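Local coordinates for uncharacterized protein VPA0106 (Vibrio parahaemolyticus, PDB 3U07), which is of unknown function but combines DUF1254 and DUF1214 family regions behind a signal sequence, consistent with export from the cytoplasm, at residues A[341-346]-A[416-421]; A[92-97]-A[198-203]; A[101-106]-A[180-185]; A[232-237]-A[290-295]; A[353-358]-A[407-412]. The protein carries 2 engineered substitutions. All blocks are in the same frame, centred on the assembly; numbering follows the deposited sequence.

Interaction 1: A[341-346]-A[416-421]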
# COMPACT_ATOMS: atom_id res chain seq x y z
N ALA A 341 -10.31 -12.58 -20.09
CA ALA A 341 -10.40 -11.56 -19.05
C ALA A 341 -10.06 -12.16 -17.68
O ALA A 341 -10.50 -13.26 -17.34
CB ALA A 341 -11.80 -10.97 -19.02
N PRO A 342 -9.24 -11.44 -16.89
CA PRO A 342 -8.86 -11.90 -15.55
C PRO A 342 -10.12 -11.84 -14.68
O PRO A 342 -11.00 -11.02 -14.93
CB PRO A 342 -7.83 -10.86 -15.11
CG PRO A 342 -7.27 -10.35 -16.40
CD PRO A 342 -8.51 -10.22 -17.25
N ASN A 343 -10.24 -12.70 -13.67
CA ASN A 343 -11.42 -12.66 -12.82
C ASN A 343 -11.36 -11.53 -11.79
O ASN A 343 -10.93 -11.74 -10.65
CB ASN A 343 -11.62 -14.00 -12.10
CG ASN A 343 -11.91 -15.15 -13.05
OD1 ASN A 343 -12.64 -14.98 -14.03
ND2 ASN A 343 -11.36 -16.32 -12.76
N VAL A 344 -11.77 -10.33 -12.19
CA VAL A 344 -11.78 -9.18 -11.29
C VAL A 344 -13.18 -8.57 -11.26
O VAL A 344 -13.89 -8.56 -12.27
CB VAL A 344 -10.78 -8.09 -11.71
CG1 VAL A 344 -9.39 -8.67 -11.80
CG2 VAL A 344 -11.21 -7.46 -13.02
N SER A 345 -13.58 -8.04 -10.11
CA SER A 345 -14.91 -7.45 -9.98
C SER A 345 -14.93 -6.01 -10.46
O SER A 345 -15.96 -5.52 -10.91
CB SER A 345 -15.38 -7.50 -8.52
OG SER A 345 -14.66 -6.58 -7.72
N GLU A 346 -13.79 -5.34 -10.36
CA GLU A 346 -13.74 -3.94 -10.76
C GLU A 346 -13.12 -3.71 -12.13
O GLU A 346 -13.82 -3.37 -13.08
CB GLU A 346 -12.99 -3.13 -9.69
CG GLU A 346 -13.52 -3.37 -8.29
CD GLU A 346 -15.03 -3.30 -8.23
OE1 GLU A 346 -15.60 -2.23 -8.53
OE2 GLU A 346 -15.65 -4.33 -7.89
N GLY A 416 -10.18 -6.01 -7.28
CA GLY A 416 -11.33 -6.83 -6.98
C GLY A 416 -11.11 -8.24 -7.50
O GLY A 416 -12.04 -8.91 -7.94
N ALA A 417 -9.85 -8.68 -7.45
CA ALA A 417 -9.45 -9.99 -7.93
C ALA A 417 -10.01 -11.14 -7.09
O ALA A 417 -10.28 -10.97 -5.90
CB ALA A 417 -7.94 -10.08 -7.96
N ASP A 418 -10.16 -12.31 -7.71
CA ASP A 418 -10.66 -13.49 -7.01
C ASP A 418 -9.51 -14.16 -6.25
O ASP A 418 -8.38 -13.68 -6.29
CB ASP A 418 -11.33 -14.47 -7.99
CG ASP A 418 -10.35 -15.18 -8.92
OD1 ASP A 418 -9.15 -14.83 -8.96
OD2 ASP A 418 -10.79 -16.11 -9.62
N ASP A 419 -9.81 -15.25 -5.56
CA ASP A 419 -8.79 -15.94 -4.77
C ASP A 419 -7.54 -16.36 -5.52
O ASP A 419 -6.42 -16.13 -5.05
CB ASP A 419 -9.40 -17.17 -4.07
CG ASP A 419 -10.43 -16.80 -3.02
OD1 ASP A 419 -10.44 -15.63 -2.57
OD2 ASP A 419 -11.23 -17.68 -2.63
N ALA A 420 -7.71 -16.98 -6.69
CA ALA A 420 -6.57 -17.46 -7.48
C ALA A 420 -5.57 -16.36 -7.80
O ALA A 420 -4.36 -16.60 -7.80
CB ALA A 420 -7.08 -18.12 -8.76
N ILE A 421 -6.06 -15.17 -8.08
CA ILE A 421 -5.18 -14.05 -8.37
C ILE A 421 -4.52 -13.57 -7.08
O ILE A 421 -3.32 -13.29 -7.04
CB ILE A 421 -5.96 -12.88 -9.01
CG1 ILE A 421 -6.37 -13.24 -10.44
CG2 ILE A 421 -5.12 -11.61 -8.98
CD1 ILE A 421 -7.32 -12.25 -11.11
O HOH W 1 -8.36 -16.28 -11.40

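Interaction 2: A[92-97]-A[198-203]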
# COMPACT_ATOMS: atom_id res chain seq x y z
N ALA A 92 -4.43 10.98 18.49
CA ALA A 92 -4.02 11.00 19.90
C ALA A 92 -4.88 11.90 20.78
O ALA A 92 -5.40 11.45 21.79
CB ALA A 92 -2.55 11.42 20.02
N ALA A 93 -5.03 13.16 20.38
CA ALA A 93 -5.81 14.11 21.17
C ALA A 93 -7.30 13.86 21.09
O ALA A 93 -8.02 14.01 22.08
CB ALA A 93 -5.49 15.54 20.73
N GLU A 94 -7.77 13.47 19.91
CA GLU A 94 -9.18 13.21 19.70
C GLU A 94 -9.38 12.54 18.33
O GLU A 94 -8.45 12.49 17.52
CB GLU A 94 -9.95 14.53 19.73
CG GLU A 94 -9.50 15.51 18.66
CD GLU A 94 -10.35 16.76 18.61
OE1 GLU A 94 -11.59 16.62 18.67
OE2 GLU A 94 -9.79 17.86 18.49
N PRO A 95 -10.58 12.01 18.07
CA PRO A 95 -10.87 11.35 16.80
C PRO A 95 -10.77 12.31 15.62
O PRO A 95 -10.80 13.53 15.80
CB PRO A 95 -12.29 10.83 16.98
CG PRO A 95 -12.36 10.55 18.45
CD PRO A 95 -11.68 11.78 19.03
N VAL A 96 -10.66 11.74 14.43
CA VAL A 96 -10.55 12.53 13.21
C VAL A 96 -11.51 11.93 12.19
O VAL A 96 -11.65 10.71 12.09
CB VAL A 96 -9.11 12.51 12.65
CG1 VAL A 96 -8.69 11.09 12.37
CG2 VAL A 96 -9.02 13.35 11.39
N ILE A 97 -12.16 12.81 11.44
CA ILE A 97 -13.12 12.38 10.45
C ILE A 97 -12.67 12.72 9.03
O ILE A 97 -12.33 13.86 8.73
CB ILE A 97 -14.50 13.04 10.74
CG1 ILE A 97 -15.04 12.49 12.06
CG2 ILE A 97 -15.46 12.78 9.60
CD1 ILE A 97 -16.19 13.30 12.64
N ASN A 198 -14.79 23.56 21.00
CA ASN A 198 -13.45 23.78 21.54
C ASN A 198 -12.88 22.37 21.69
O ASN A 198 -13.55 21.48 22.23
CB ASN A 198 -13.50 24.44 22.92
CG ASN A 198 -13.95 25.89 22.86
OD1 ASN A 198 -13.57 26.63 21.96
ND2 ASN A 198 -14.74 26.30 23.85
N GLY A 199 -11.67 22.15 21.20
CA GLY A 199 -11.06 20.84 21.29
C GLY A 199 -9.74 20.83 22.03
O GLY A 199 -9.21 21.88 22.39
N PRO A 200 -9.17 19.64 22.26
CA PRO A 200 -7.90 19.53 22.97
C PRO A 200 -6.76 19.97 22.07
O PRO A 200 -6.87 19.93 20.85
CB PRO A 200 -7.80 18.04 23.31
CG PRO A 200 -9.18 17.47 22.97
CD PRO A 200 -9.63 18.31 21.83
N LYS A 201 -5.66 20.41 22.68
CA LYS A 201 -4.51 20.84 21.91
C LYS A 201 -3.86 19.60 21.29
O LYS A 201 -3.74 18.56 21.94
CB LYS A 201 -3.51 21.54 22.84
CG LYS A 201 -2.28 22.09 22.14
CD LYS A 201 -1.24 22.56 23.15
CE LYS A 201 -0.03 21.64 23.18
NZ LYS A 201 -0.38 20.22 23.44
N PRO A 202 -3.44 19.69 20.01
CA PRO A 202 -2.81 18.56 19.34
C PRO A 202 -1.58 18.10 20.12
O PRO A 202 -0.91 18.90 20.77
CB PRO A 202 -2.43 19.13 17.97
CG PRO A 202 -3.49 20.17 17.75
CD PRO A 202 -3.56 20.84 19.10
N VAL A 203 -1.29 16.81 20.07
CA VAL A 203 -0.14 16.28 20.78
C VAL A 203 1.14 16.63 20.03
O VAL A 203 1.19 16.54 18.80
CB VAL A 203 -0.24 14.75 20.93
CG1 VAL A 203 1.04 14.18 21.52
CG2 VAL A 203 -1.43 14.41 21.82
O HOH W 2 -3.21 14.90 18.52
O HOH W 3 -7.08 18.40 18.59

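Interaction 3: A[101-106]-A[180-185]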
# COMPACT_ATOMS: atom_id res chain seq x y z
N PRO A 101 -17.04 12.44 -0.55
CA PRO A 101 -18.29 12.73 -1.26
C PRO A 101 -18.80 11.54 -2.05
O PRO A 101 -18.02 10.66 -2.41
CB PRO A 101 -17.88 13.86 -2.21
CG PRO A 101 -16.47 13.48 -2.57
CD PRO A 101 -15.90 13.10 -1.21
N ASP A 102 -20.10 11.50 -2.32
CA ASP A 102 -20.64 10.42 -3.14
C ASP A 102 -19.95 10.65 -4.50
O ASP A 102 -19.82 11.79 -4.95
CB ASP A 102 -22.16 10.53 -3.28
CG ASP A 102 -22.90 10.11 -2.01
OD1 ASP A 102 -22.26 9.55 -1.09
OD2 ASP A 102 -24.13 10.33 -1.93
N MSE A 103 -19.50 9.57 -5.13
CA MSE A 103 -18.80 9.67 -6.41
C MSE A 103 -19.74 9.32 -7.56
O MSE A 103 -20.85 8.85 -7.34
CB MSE A 103 -17.61 8.71 -6.41
CG MSE A 103 -16.26 9.35 -6.76
SE MSE A 103 -15.43 10.26 -5.27
CE MSE A 103 -15.51 8.83 -3.99
N ASP A 104 -19.27 9.56 -8.78
CA ASP A 104 -20.08 9.26 -9.96
C ASP A 104 -20.03 7.79 -10.32
O ASP A 104 -19.01 7.12 -10.15
CB ASP A 104 -19.66 10.14 -11.14
CG ASP A 104 -18.17 10.08 -11.44
OD1 ASP A 104 -17.36 9.76 -10.54
OD2 ASP A 104 -17.80 10.37 -12.60
N GLU A 105 -21.16 7.27 -10.80
CA GLU A 105 -21.27 5.86 -11.15
C GLU A 105 -20.13 5.35 -12.02
O GLU A 105 -19.74 5.99 -13.01
CB GLU A 105 -22.60 5.59 -11.86
CG GLU A 105 -22.82 4.12 -12.18
CD GLU A 105 -24.18 3.85 -12.78
OE1 GLU A 105 -24.26 3.69 -14.01
OE2 GLU A 105 -25.16 3.82 -12.01
N GLY A 106 -19.60 4.19 -11.65
CA GLY A 106 -18.52 3.58 -12.41
C GLY A 106 -17.10 3.95 -12.04
O GLY A 106 -16.18 3.18 -12.31
N LEU A 180 -10.87 15.10 -10.31
CA LEU A 180 -10.26 16.16 -9.53
C LEU A 180 -11.29 17.00 -8.80
O LEU A 180 -11.05 17.45 -7.68
CB LEU A 180 -9.40 17.05 -10.42
CG LEU A 180 -7.91 16.97 -10.10
CD1 LEU A 180 -7.15 17.95 -10.97
CD2 LEU A 180 -7.69 17.28 -8.62
N ASN A 181 -12.43 17.24 -9.45
CA ASN A 181 -13.48 18.02 -8.81
C ASN A 181 -14.01 17.26 -7.61
O ASN A 181 -14.52 17.85 -6.66
CB ASN A 181 -14.63 18.31 -9.78
CG ASN A 181 -14.44 19.62 -10.52
OD1 ASN A 181 -13.97 20.60 -9.95
ND2 ASN A 181 -14.81 19.63 -11.79
N TYR A 182 -13.90 15.93 -7.66
CA TYR A 182 -14.35 15.10 -6.56
C TYR A 182 -13.31 15.07 -5.43
O TYR A 182 -13.65 15.26 -4.26
CB TYR A 182 -14.65 13.69 -7.05
CG TYR A 182 -16.03 13.54 -7.67
CD1 TYR A 182 -17.18 13.81 -6.93
CD2 TYR A 182 -16.18 13.13 -9.00
CE1 TYR A 182 -18.45 13.68 -7.50
CE2 TYR A 182 -17.44 12.99 -9.57
CZ TYR A 182 -18.57 13.26 -8.81
OH TYR A 182 -19.82 13.13 -9.37
N MSE A 183 -12.05 14.84 -5.79
CA MSE A 183 -10.98 14.77 -4.79
C MSE A 183 -10.90 16.05 -3.96
O MSE A 183 -10.54 16.02 -2.79
CB MSE A 183 -9.62 14.53 -5.44
CG MSE A 183 -9.68 13.83 -6.79
SE MSE A 183 -8.13 12.76 -7.16
CE MSE A 183 -6.95 13.41 -5.78
N ASP A 184 -11.23 17.18 -4.59
CA ASP A 184 -11.18 18.46 -3.90
C ASP A 184 -12.17 18.51 -2.76
O ASP A 184 -12.02 19.30 -1.83
CB ASP A 184 -11.47 19.59 -4.90
CG ASP A 184 -10.28 19.93 -5.77
OD1 ASP A 184 -9.60 18.99 -6.24
OD2 ASP A 184 -10.03 21.12 -6.01
N GLN A 185 -13.18 17.65 -2.83
CA GLN A 185 -14.21 17.60 -1.80
C GLN A 185 -13.83 16.70 -0.62
O GLN A 185 -14.49 16.74 0.42
CB GLN A 185 -15.54 17.18 -2.41
CG GLN A 185 -16.06 18.21 -3.41
CD GLN A 185 -17.42 17.84 -3.97
OE1 GLN A 185 -17.52 17.23 -5.02
NE2 GLN A 185 -18.47 18.22 -3.25

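Interaction 4: A[232-237]-A[290-295]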
# COMPACT_ATOMS: atom_id res chain seq x y z
N ASP A 232 -0.85 -6.10 20.50
CA ASP A 232 0.27 -7.02 20.22
C ASP A 232 0.71 -7.81 21.44
O ASP A 232 1.81 -8.38 21.44
CB ASP A 232 1.49 -6.26 19.70
CG ASP A 232 1.31 -5.73 18.31
OD1 ASP A 232 0.32 -6.10 17.64
OD2 ASP A 232 2.17 -4.93 17.87
N LYS A 233 -0.12 -7.85 22.47
CA LYS A 233 0.23 -8.55 23.70
C LYS A 233 0.80 -9.94 23.50
O LYS A 233 1.79 -10.31 24.14
CB LYS A 233 -0.98 -8.62 24.63
CG LYS A 233 -0.68 -9.29 25.96
CD LYS A 233 -1.86 -9.22 26.91
CE LYS A 233 -1.62 -10.11 28.13
NZ LYS A 233 -0.34 -9.77 28.82
N GLN A 234 0.19 -10.72 22.61
CA GLN A 234 0.68 -12.08 22.38
C GLN A 234 2.15 -12.06 21.96
O GLN A 234 2.93 -12.93 22.35
CB GLN A 234 -0.16 -12.78 21.31
CG GLN A 234 -0.12 -12.14 19.94
CD GLN A 234 -1.06 -10.96 19.80
OE1 GLN A 234 -1.48 -10.35 20.79
NE2 GLN A 234 -1.39 -10.61 18.56
N TRP A 235 2.54 -11.05 21.18
CA TRP A 235 3.92 -10.94 20.73
C TRP A 235 4.81 -10.31 21.79
O TRP A 235 5.91 -10.80 22.06
CB TRP A 235 4.00 -10.12 19.45
CG TRP A 235 3.15 -10.65 18.34
CD1 TRP A 235 2.07 -10.03 17.76
CD2 TRP A 235 3.32 -11.89 17.65
NE1 TRP A 235 1.56 -10.81 16.76
CE2 TRP A 235 2.30 -11.96 16.67
CE3 TRP A 235 4.22 -12.95 17.77
CZ2 TRP A 235 2.17 -13.05 15.80
CZ3 TRP A 235 4.09 -14.04 16.91
CH2 TRP A 235 3.07 -14.08 15.94
N LEU A 236 4.33 -9.24 22.41
CA LEU A 236 5.10 -8.53 23.43
C LEU A 236 5.39 -9.37 24.66
O LEU A 236 6.41 -9.17 25.32
CB LEU A 236 4.39 -7.23 23.82
CG LEU A 236 4.41 -6.18 22.71
CD1 LEU A 236 3.48 -5.03 23.05
CD2 LEU A 236 5.84 -5.68 22.51
N ASP A 237 4.50 -10.30 25.00
CA ASP A 237 4.74 -11.13 26.16
C ASP A 237 5.97 -12.02 25.95
O ASP A 237 6.68 -12.35 26.89
CB ASP A 237 3.53 -12.00 26.48
CG ASP A 237 2.41 -11.23 27.18
OD1 ASP A 237 2.70 -10.18 27.80
OD2 ASP A 237 1.25 -11.68 27.12
N LEU A 290 -4.12 -11.07 9.88
CA LEU A 290 -2.70 -11.31 10.08
C LEU A 290 -2.20 -11.04 11.50
O LEU A 290 -1.03 -11.28 11.80
CB LEU A 290 -1.89 -10.49 9.07
CG LEU A 290 -2.08 -10.90 7.60
CD1 LEU A 290 -1.42 -9.87 6.69
CD2 LEU A 290 -1.47 -12.28 7.37
N GLY A 291 -3.08 -10.56 12.37
CA GLY A 291 -2.67 -10.28 13.73
C GLY A 291 -1.94 -11.44 14.40
O GLY A 291 -0.97 -11.23 15.12
N ASP A 292 -2.40 -12.66 14.14
CA ASP A 292 -1.77 -13.84 14.74
C ASP A 292 -0.93 -14.66 13.76
O ASP A 292 -0.51 -15.77 14.07
CB ASP A 292 -2.84 -14.73 15.37
CG ASP A 292 -3.43 -14.12 16.63
OD1 ASP A 292 -4.67 -14.14 16.77
OD2 ASP A 292 -2.65 -13.63 17.48
N ALA A 293 -0.67 -14.10 12.58
CA ALA A 293 0.12 -14.79 11.56
C ALA A 293 1.60 -14.71 11.91
O ALA A 293 2.03 -13.81 12.64
CB ALA A 293 -0.13 -14.18 10.20
N PRO A 294 2.42 -15.65 11.39
CA PRO A 294 3.86 -15.69 11.65
C PRO A 294 4.51 -14.33 11.36
O PRO A 294 4.24 -13.71 10.33
CB PRO A 294 4.35 -16.78 10.70
CG PRO A 294 3.18 -17.72 10.64
CD PRO A 294 2.02 -16.75 10.49
N ARG A 295 5.36 -13.88 12.28
CA ARG A 295 6.02 -12.59 12.13
C ARG A 295 6.99 -12.43 10.96
O ARG A 295 7.01 -11.38 10.32
CB ARG A 295 6.75 -12.20 13.42
CG ARG A 295 5.84 -11.86 14.61
CD ARG A 295 4.88 -10.73 14.27
NE ARG A 295 3.66 -11.20 13.63
CZ ARG A 295 2.68 -10.41 13.21
NH1 ARG A 295 2.78 -9.09 13.38
NH2 ARG A 295 1.60 -10.92 12.65

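Interaction 5: A[353-358]-A[407-412]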
# COMPACT_ATOMS: atom_id res chain seq x y z
N TYR A 353 6.78 -0.02 -18.29
CA TYR A 353 7.80 0.76 -17.60
C TYR A 353 9.19 0.42 -18.16
O TYR A 353 9.43 -0.71 -18.58
CB TYR A 353 7.80 0.45 -16.10
CG TYR A 353 6.49 0.72 -15.39
CD1 TYR A 353 6.25 1.95 -14.78
CD2 TYR A 353 5.49 -0.25 -15.34
CE1 TYR A 353 5.05 2.20 -14.12
CE2 TYR A 353 4.29 -0.01 -14.68
CZ TYR A 353 4.07 1.22 -14.08
OH TYR A 353 2.88 1.45 -13.43
N GLY A 354 10.09 1.40 -18.16
CA GLY A 354 11.43 1.15 -18.64
C GLY A 354 12.24 0.54 -17.51
O GLY A 354 12.09 0.96 -16.36
N ASN A 355 13.08 -0.44 -17.80
CA ASN A 355 13.88 -1.06 -16.75
C ASN A 355 14.92 -0.11 -16.16
O ASN A 355 15.31 -0.26 -14.99
CB ASN A 355 14.61 -2.30 -17.29
CG ASN A 355 13.69 -3.49 -17.46
OD1 ASN A 355 12.94 -3.56 -18.43
ND2 ASN A 355 13.75 -4.42 -16.52
N ASP A 356 15.35 0.86 -16.95
CA ASP A 356 16.37 1.81 -16.54
C ASP A 356 15.99 2.78 -15.43
O ASP A 356 16.73 2.93 -14.46
CB ASP A 356 16.87 2.60 -17.76
CG ASP A 356 15.75 3.30 -18.51
OD1 ASP A 356 16.05 4.00 -19.50
OD2 ASP A 356 14.58 3.15 -18.11
N ASN A 357 14.84 3.44 -15.56
CA ASN A 357 14.40 4.40 -14.55
C ASN A 357 13.15 3.95 -13.79
O ASN A 357 12.69 4.65 -12.89
CB ASN A 357 14.11 5.75 -15.21
CG ASN A 357 13.06 5.65 -16.29
OD1 ASN A 357 12.28 4.70 -16.33
ND2 ASN A 357 13.03 6.64 -17.17
N ARG A 358 12.62 2.80 -14.17
CA ARG A 358 11.43 2.27 -13.51
C ARG A 358 10.25 3.24 -13.60
O ARG A 358 9.37 3.24 -12.74
CB ARG A 358 11.73 1.95 -12.06
CG ARG A 358 12.58 0.71 -11.88
CD ARG A 358 13.14 0.67 -10.48
NE ARG A 358 13.53 -0.68 -10.08
CZ ARG A 358 13.74 -1.04 -8.82
NH1 ARG A 358 13.61 -0.15 -7.85
NH2 ARG A 358 14.08 -2.29 -8.53
N PRO A 407 15.01 -2.01 -22.89
CA PRO A 407 14.42 -3.05 -22.04
C PRO A 407 13.25 -2.45 -21.25
O PRO A 407 13.34 -1.33 -20.76
CB PRO A 407 15.58 -3.46 -21.14
CG PRO A 407 16.77 -3.27 -22.05
CD PRO A 407 16.47 -1.94 -22.69
N PHE A 408 12.16 -3.20 -21.15
CA PHE A 408 10.99 -2.74 -20.43
C PHE A 408 10.35 -3.90 -19.69
O PHE A 408 10.70 -5.06 -19.90
CB PHE A 408 9.97 -2.15 -21.41
CG PHE A 408 9.36 -3.17 -22.35
CD1 PHE A 408 8.19 -3.85 -22.00
CD2 PHE A 408 9.96 -3.46 -23.58
CE1 PHE A 408 7.63 -4.80 -22.87
CE2 PHE A 408 9.40 -4.40 -24.45
CZ PHE A 408 8.24 -5.07 -24.10
N TYR A 409 9.43 -3.58 -18.78
CA TYR A 409 8.70 -4.61 -18.07
C TYR A 409 7.25 -4.17 -18.04
O TYR A 409 6.95 -2.99 -18.21
CB TYR A 409 9.24 -4.84 -16.66
CG TYR A 409 9.25 -3.65 -15.74
CD1 TYR A 409 10.30 -2.73 -15.76
CD2 TYR A 409 8.23 -3.45 -14.81
CE1 TYR A 409 10.33 -1.65 -14.88
CE2 TYR A 409 8.25 -2.38 -13.92
CZ TYR A 409 9.31 -1.48 -13.96
OH TYR A 409 9.34 -0.42 -13.09
N ALA A 410 6.36 -5.13 -17.85
CA ALA A 410 4.94 -4.83 -17.81
C ALA A 410 4.38 -5.20 -16.45
O ALA A 410 4.72 -6.24 -15.90
CB ALA A 410 4.21 -5.60 -18.91
N ILE A 411 3.54 -4.32 -15.91
CA ILE A 411 2.90 -4.55 -14.62
C ILE A 411 1.40 -4.69 -14.84
O ILE A 411 0.76 -3.77 -15.34
CB ILE A 411 3.12 -3.38 -13.64
CG1 ILE A 411 4.59 -3.30 -13.21
CG2 ILE A 411 2.19 -3.53 -12.44
CD1 ILE A 411 5.06 -4.47 -12.37
N MSE A 412 0.84 -5.84 -14.47
CA MSE A 412 -0.60 -6.03 -14.61
C MSE A 412 -1.23 -5.82 -13.23
O MSE A 412 -0.75 -6.35 -12.23
CB MSE A 412 -0.91 -7.44 -15.13
CG MSE A 412 -2.36 -7.62 -15.57
SE MSE A 412 -2.67 -9.27 -16.55
CE MSE A 412 -1.18 -9.13 -17.76

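Interaction 1: A[341-346]-A[416-421]
G416 and S345 are joined through their backbones: S345 N donates to G416 O over 2.8 Å. G416 has a positive phi, a backbone shape suited to glycine, and S345 OG lies 3.4 Å from G416 CA. One residue along each chain, V344 and A417 form an antiparallel non-hydrogen-bonded pair whose side chains lie on the same face. N343, the centre of an inverse gamma turn, grips D418 twice. Its carbonyl takes a weak bond from D418 N, and N343 ND2 donates to D418 OD2 at 3.2 Å. The amide and carboxylate planes stand 67° apart, and the nitrogen comes in above the carboxylate plane. D418 is the N-cap of the following helix: with CG between backbone N and carbonyl carbon (chi1 71°), its other oxygen, OD1, can accept from I421 N at 3.2 Å (158°), so one carboxylate fastens both the loop and the first turn of the helix. A water accepts from N343 ND2 and donates to D418 OD1. I421 CD1 extends beneath N343, 3.7 Å from N343 O and 4.2 Å from V344 CG1. P342, V344 and I421 all rest on F414 of strand 408-417, and the corner that leads from strand 334-340 into strand 347-354 is thereby pinned to the start of helix 419-423, with R127 of helix 126-129 against S345 and E346.

Interaction 2: A[92-97]-A[198-203]
A92 touches V203 through methyl groups, A92 CB lying 3.7 Å from V203 CG2. That branch of V203 stands beside its own backbone N, anti to the carbonyl carbon, and from there it also comes near A93 N. At A93 the link is partly water-mediated: one water accepts from A93 N and from V203 N, each at 3.1 Å. The A93 methyl meanwhile faces the K201 carbonyl, CB to O 3.7 Å, and reaches P200 CB at 4.3 Å. Residues 200-203 have the backbone angles of a left-handed polyproline II helix, an extended form which has no hydrogen bonds within its own backbone, and they run along the loop that leads into strand 96-100 of a mixed sheet. E94 completes the contact. With its CG between backbone N and carbonyl carbon (chi1 60°) and the chain extended beyond, its carboxylate is laid against the P200 ring, OE2 to CD 3.4 Å. A second water donates to E94 OE2 at 2.8 Å and to P200 O at 2.7 Å, while S192 of helix 191-195 also bonds OE2. Past E94 the chain turns inward: P95 pairs through its backbone with L191, and V96 and I97 take their places between strands 134-140 and 187-190.

Interaction 3: A[101-106]-A[180-185]
Y182 lays its ring along the backbone of residues 102-104. With CG beside the backbone N and anti to the carbonyl carbon (chi1 -82°), the ring is sent toward the loop. M103 CA sits over one face, offset toward the rim, and the selenium of this selenomethionine lies 4.7 Å from the ring centroid, 36° off the ring normal, in an oblique Met-aromatic contact; M103 SE is 3.9 Å from Y182 CB. At the ring's far end D104 OD1 meets Y182 CE2 at 3.4 Å, carboxylate and ring planes 33° apart, while D104 CB comes within 3.5 Å of Y182 OH. D102 O approaches Y182 CE1 at 3.5 Å. Through these contacts the C-terminal end of helix 173-183 rests on the loop that leaves strand 96-100 of the mixed sheet for strand 109-115 of the antiparallel one. P101 CG rests against the end of the helix, touching Y182 O (3.7 Å) and Q185 CB (3.8 Å). D104 OD1 forms a salt bridge with R107, the D102 carboxylate one with K132 and a hydrogen bond with G133 N. W186 packs against P101 and M103. M183 points away from the loop and packs on L83 and L85 of strand 82-90.

Interaction 4: A[232-237]-A[290-295]
G291 presents its carbonyl to the indole of W235, within a type I beta turn (L290 to A293) that connects helix 287-290 to helix 295-305. The bond from W235 NE1 to G291 O is 3.0 Å long; the N-H arrives almost along the C=O axis, and the oxygen lies in the indole plane. At D292 the backbone continues round the edge of the ring, its C atom 4.0 Å from W235 CZ2. A293 O comes close to the same carbon, but its polar partner is R295, which grips it side-on with two nitrogens: A293 O lies in the guanidinium plane, 2.9 Å from R295 NH2 and 3.2 Å from R295 NE. NH2 adds a weak bond to L290 O, so the arginine ties the turn to the start of the next helix, where P294 is the N-cap. With its side chain bent at both chi2 and chi3, R295 folds back under the indole, guanidinium and ring planes 27° apart. R295 NH1 is hydrogen-bonded with Y119 OH, and F298 makes a cation-pi contact with the same side chain. W235 meets the ring of Y36 from helix 26-52, while the neighbouring D232 forms a salt bridge with R287. Over the six-membered ring of W235, R295 CG stands 3.6 Å from the centroid in a CH-pi contact, 11° off the normal, and R295 NE hangs 3.2 Å from W235 CZ2.

Interaction 5: A[353-358]-A[407-412]
Y409 spreads its ring beneath the CB of Y353, which stands over one face in a CH-pi contact, 3.6 Å from the centroid and closest to Y409 CZ at 3.3 Å. Because Y409 CG sits between its backbone N and carbonyl carbon (chi1 58°), the ring folds back over the partner strand. The two phenol rings are near parallel, planes 17° apart, but slid so far that they barely overlap, their centroids 5.3 Å apart. On the same side as Y409, I411 crosses the Y353 ring at about a right angle, I411 CG1 meeting Y353 CE2 obliquely at 3.6 Å. Underneath, Y353 and Y409 form an antiparallel hydrogen-bonded pair: Y353 N to Y409 O is 3.0 Å and Y409 N to Y353 O is 2.9 Å. They join strands 347-354 and 408-417, the two inner strands of a four-stranded antiparallel sheet. G354 and F408 follow as a non-hydrogen-bonded pair, F408 sending its ring to the opposite face, onto I352 and V403. Where strand 347-354 ends, N355 N adds a bond to P407 O (3.1 Å). The N355 side chain lies crosswise to Y409, amide and ring planes 74° apart, and its ND2 is hydrogen-bonded to D320. Y409 OH, 3.4 Å from R358 CA, bonds T77, and Y353 OH bonds I78 O and R413.

In the fold
From the N terminus, interaction 2 closes a loop of about a hundred residues, joining the entry to strand 96-100 with the segment after helix 191-195. Interaction 3 lies wholly within that loop and seats helix 173-183 on the exit of the same strand. Interaction 4 follows in series, closing a connection that is half helix and has no strand. Interaction 1 then encloses interaction 5, and both use strand 408-417, one at each end, with centres 23 Å apart. The two halves repeat a plan, an antiparallel sheet of strand order 1-4-2-3 beside a mixed sheet of order 3-2-1-4, in keeping with two families of one clan. Interactions 2 and 5 lie on opposite sides of the chain's centre.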